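Local coordinates for protein bsobi restriction endonuclease (Geobacillus stearothermophilus, PDB 1DC1) that cuts double-stranded DNA as a homodimeric type II restriction endonuclease, recognising the degenerate sequence 5'-CYCGRG-3' and cleaving after its first cytosine, at residues N154-S162 with T168-D176. Residues are numbered along the deposited sequence; the frame is centred on the assembly and turned at random.
Sequences NIPYKWLDS and TNWMDKPED
One face of the Trp170 indole lies against Leu160, whose CD1 stands 3.7 Å from the centroid of the five-membered ring and only 5° off its normal, a CH-pi contact; the Lys158 carbonyl meets the indole edge. Strands 157-161 and 170-172 form a beta hairpin at one margin of the mixed sheet of this PDDEXK-clan nuclease, 170-172 being an edge strand within this chain. The Tyr157 ring takes CB of Lys173 over its centre, the lysine chain crossing the phenol at about a right angle. At the edge of the Trp159 ring, in its plane, lie Asp172 O and a water, while SD of Met171 approaches the six-membered ring obliquely, 4.7 Å from its centroid, in a Met-aromatic contact. Trp159 and Met171 are an antiparallel hydrogen-bonded pair, joined by Trp159 N to Met171 O (2.6 Å) and Met171 N to Trp159 O (2.8 Å). Trp170 also reaches Thr197 and Met199 of strand 194-199; an alanine here would probably strip Leu160 of its aromatic cover and leave a gap over the sheet face beside them. Lys173 CG, anti to the residue's own N (chi1 158°), continues over the phenol to lie 3.6 Å from Tyr157 CZ; the phenol OH bonds to Asp177. On the Trp170 side of the hairpin, Lys158 bends at chi3 and chi4, bringing NZ to 2.9 Å from Asp172 OD1 in a salt bridge, the ammonium nitrogen lying 36° out of the carboxylate plane.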
loop_
_atom_site.group_PDB
_atom_site.type_symbol
_atom_site.label_atom_id
_atom_site.label_comp_id
_atom_site.label_asym_id
_atom_site.label_seq_id
_atom_site.Cartn_x
_atom_site.Cartn_y
_atom_site.Cartn_z
ATOM N N ASN D 154 -24.979 9.465 29.519
ATOM C CA ASN D 154 -24.760 10.429 30.597
ATOM C C ASN D 154 -23.505 10.067 31.410
ATOM O O ASN D 154 -23.515 10.125 32.637
ATOM C CB ASN D 154 -25.995 10.525 31.539
ATOM C CG ASN D 154 -25.865 11.678 32.524
ATOM O OD1 ASN D 154 -25.267 12.709 32.190
ATOM N ND2 ASN D 154 -26.370 11.515 33.732
ATOM N N ILE D 155 -22.417 9.716 30.726
ATOM C CA ILE D 155 -21.154 9.349 31.377
ATOM C C ILE D 155 -20.096 10.391 31.016
ATOM O O ILE D 155 -19.721 10.543 29.856
ATOM C CB ILE D 155 -20.666 7.942 30.901
ATOM C CG1 ILE D 155 -21.691 6.877 31.288
ATOM C CG2 ILE D 155 -19.290 7.581 31.504
ATOM C CD1 ILE D 155 -21.393 5.514 30.696
ATOM N N PRO D 156 -19.617 11.148 32.000
ATOM C CA PRO D 156 -18.602 12.119 31.608
ATOM C C PRO D 156 -17.277 11.429 31.208
ATOM O O PRO D 156 -17.032 10.258 31.497
ATOM C CB PRO D 156 -18.430 12.994 32.848
ATOM C CG PRO D 156 -18.957 12.219 33.977
ATOM C CD PRO D 156 -19.933 11.197 33.438
ATOM N N TYR D 157 -16.419 12.179 30.542
ATOM C CA TYR D 157 -15.138 11.647 30.142
ATOM C C TYR D 157 -14.103 12.784 30.104
ATOM O O TYR D 157 -14.457 13.958 30.241
ATOM C CB TYR D 157 -15.274 10.939 28.771
ATOM C CG TYR D 157 -15.634 11.856 27.617
ATOM C CD1 TYR D 157 -14.623 12.595 26.945
ATOM C CD2 TYR D 157 -16.965 11.994 27.196
ATOM C CE1 TYR D 157 -14.908 13.451 25.877
ATOM C CE2 TYR D 157 -17.281 12.847 26.134
ATOM C CZ TYR D 157 -16.229 13.584 25.467
ATOM O OH TYR D 157 -16.496 14.444 24.398
ATOM N N LYS D 158 -12.827 12.413 29.992
ATOM C CA LYS D 158 -11.740 13.365 29.856
ATOM C C LYS D 158 -11.120 13.023 28.521
ATOM O O LYS D 158 -11.271 11.890 28.046
ATOM C CB LYS D 158 -10.723 13.171 30.966
ATOM C CG LYS D 158 -11.371 13.207 32.340
ATOM C CD LYS D 158 -10.347 13.057 33.405
ATOM C CE LYS D 158 -9.897 14.391 33.876
ATOM N NZ LYS D 158 -10.787 14.787 34.982
ATOM N N TRP D 159 -10.480 14.002 27.897
ATOM C CA TRP D 159 -9.866 13.740 26.636
ATOM C C TRP D 159 -8.468 14.300 26.555
ATOM O O TRP D 159 -8.085 15.170 27.316
ATOM C CB TRP D 159 -10.731 14.283 25.535
ATOM C CG TRP D 159 -10.744 15.754 25.491
ATOM C CD1 TRP D 159 -11.317 16.598 26.397
ATOM C CD2 TRP D 159 -10.223 16.584 24.426
ATOM N NE1 TRP D 159 -11.195 17.906 25.954
ATOM C CE2 TRP D 159 -10.529 17.918 24.754
ATOM C CE3 TRP D 159 -9.530 16.317 23.227
ATOM C CZ2 TRP D 159 -10.166 18.986 23.928
ATOM C CZ3 TRP D 159 -9.176 17.365 22.415
ATOM C CH2 TRP D 159 -9.494 18.687 22.765
ATOM N N LEU D 160 -7.710 13.763 25.616
ATOM C CA LEU D 160 -6.329 14.136 25.388
ATOM C C LEU D 160 -6.220 14.741 23.985
ATOM O O LEU D 160 -6.618 14.149 22.980
ATOM C CB LEU D 160 -5.428 12.890 25.581
ATOM C CG LEU D 160 -3.943 13.119 25.860
ATOM C CD1 LEU D 160 -3.708 13.881 27.181
ATOM C CD2 LEU D 160 -3.266 11.777 25.894
ATOM N N ASP D 161 -5.697 15.953 23.952
ATOM C CA ASP D 161 -5.563 16.710 22.724
ATOM C C ASP D 161 -4.349 16.268 21.921
ATOM O O ASP D 161 -3.208 16.452 22.375
ATOM C CB ASP D 161 -5.445 18.185 23.104
ATOM C CG ASP D 161 -5.759 19.114 21.949
ATOM O OD1 ASP D 161 -5.390 18.790 20.797
ATOM O OD2 ASP D 161 -6.370 20.172 22.198
ATOM N N SER D 162 -4.590 15.679 20.741
ATOM C CA SER D 162 -3.516 15.194 19.853
ATOM C C SER D 162 -2.491 16.297 19.500
ATOM O O SER D 162 -1.318 16.000 19.213
ATOM C CB SER D 162 -4.116 14.638 18.583
ATOM O OG SER D 162 -4.754 15.705 17.910
ATOM N N THR D 168 -0.107 14.534 28.026
ATOM C CA THR D 168 -0.303 14.272 29.434
ATOM C C THR D 168 -1.494 15.038 29.995
ATOM O O THR D 168 -2.089 14.620 30.985
ATOM C CB THR D 168 0.968 14.683 30.224
ATOM O OG1 THR D 168 0.934 14.070 31.522
ATOM C CG2 THR D 168 1.063 16.247 30.355
ATOM N N ASN D 169 -1.850 16.153 29.367
ATOM C CA ASN D 169 -2.939 16.970 29.904
ATOM C C ASN D 169 -4.353 16.492 29.593
ATOM O O ASN D 169 -4.951 16.898 28.600
ATOM C CB ASN D 169 -2.768 18.422 29.459
ATOM C CG ASN D 169 -3.739 19.375 30.169
ATOM O OD1 ASN D 169 -3.994 19.268 31.380
ATOM N ND2 ASN D 169 -4.277 20.324 29.409
ATOM N N TRP D 170 -4.886 15.624 30.454
ATOM C CA TRP D 170 -6.235 15.108 30.255
ATOM C C TRP D 170 -7.280 16.145 30.656
ATOM O O TRP D 170 -7.422 16.488 31.830
ATOM C CB TRP D 170 -6.422 13.823 31.042
ATOM C CG TRP D 170 -5.730 12.677 30.382
ATOM C CD1 TRP D 170 -4.431 12.259 30.592
ATOM C CD2 TRP D 170 -6.298 11.764 29.418
ATOM N NE1 TRP D 170 -4.161 11.147 29.828
ATOM C CE2 TRP D 170 -5.283 10.814 29.096
ATOM C CE3 TRP D 170 -7.565 11.651 28.793
ATOM C CZ2 TRP D 170 -5.500 9.750 28.167
ATOM C CZ3 TRP D 170 -7.780 10.580 27.856
ATOM C CH2 TRP D 170 -6.743 9.654 27.562
ATOM N N MET D 171 -8.013 16.637 29.668
ATOM C CA MET D 171 -9.013 17.658 29.937
ATOM C C MET D 171 -10.410 17.113 30.054
ATOM O O MET D 171 -10.747 16.079 29.482
ATOM C CB MET D 171 -9.001 18.759 28.852
ATOM C CG MET D 171 -7.605 19.203 28.430
ATOM S SD MET D 171 -7.585 20.124 26.906
ATOM C CE MET D 171 -8.670 21.359 27.271
ATOM N N ASP D 172 -11.231 17.839 30.810
ATOM C CA ASP D 172 -12.619 17.442 30.941
ATOM C C ASP D 172 -13.384 17.775 29.662
ATOM O O ASP D 172 -13.086 18.756 28.948
ATOM C CB ASP D 172 -13.290 18.115 32.130
ATOM C CG ASP D 172 -12.860 17.526 33.453
ATOM O OD1 ASP D 172 -12.937 16.289 33.678
ATOM O OD2 ASP D 172 -12.446 18.348 34.280
ATOM N N LYS D 173 -14.340 16.914 29.362
ATOM C CA LYS D 173 -15.170 17.078 28.199
ATOM C C LYS D 173 -15.799 18.474 28.251
ATOM O O LYS D 173 -16.221 18.919 29.316
ATOM C CB LYS D 173 -16.260 16.011 28.243
ATOM C CG LYS D 173 -17.489 16.279 27.449
ATOM C CD LYS D 173 -18.663 15.690 28.158
ATOM C CE LYS D 173 -19.890 15.933 27.332
ATOM N NZ LYS D 173 -20.387 17.317 27.423
ATOM N N PRO D 174 -15.840 19.191 27.114
ATOM C CA PRO D 174 -16.451 20.522 27.096
ATOM C C PRO D 174 -17.979 20.316 27.108
ATOM O O PRO D 174 -18.432 19.207 26.805
ATOM C CB PRO D 174 -15.973 21.094 25.782
ATOM C CG PRO D 174 -15.805 19.881 24.904
ATOM C CD PRO D 174 -15.292 18.821 25.799
ATOM N N GLU D 175 -18.772 21.357 27.433
ATOM C CA GLU D 175 -20.267 21.251 27.448
ATOM C C GLU D 175 -20.845 20.693 26.126
ATOM O O GLU D 175 -21.731 19.824 26.118
ATOM C CB GLU D 175 -20.909 22.619 27.730
ATOM C CG GLU D 175 -22.397 22.541 27.957
ATOM C CD GLU D 175 -22.754 21.567 29.051
ATOM O OE1 GLU D 175 -22.155 21.665 30.144
ATOM O OE2 GLU D 175 -23.630 20.705 28.816
ATOM N N ASP D 176 -20.349 21.232 25.016
ATOM C CA ASP D 176 -20.722 20.744 23.706
ATOM C C ASP D 176 -19.444 20.157 23.109
ATOM O O ASP D 176 -18.512 20.889 22.762
ATOM C CB ASP D 176 -21.241 21.880 22.818
ATOM C CG ASP D 176 -21.803 21.377 21.502
ATOM O OD1 ASP D 176 -21.596 20.189 21.135
ATOM O OD2 ASP D 176 -22.480 22.169 20.825
HETATM O O HOH W 1 -12.170 20.865 27.220
HETATM O O HOH W 2 -4.235 17.222 26.280
#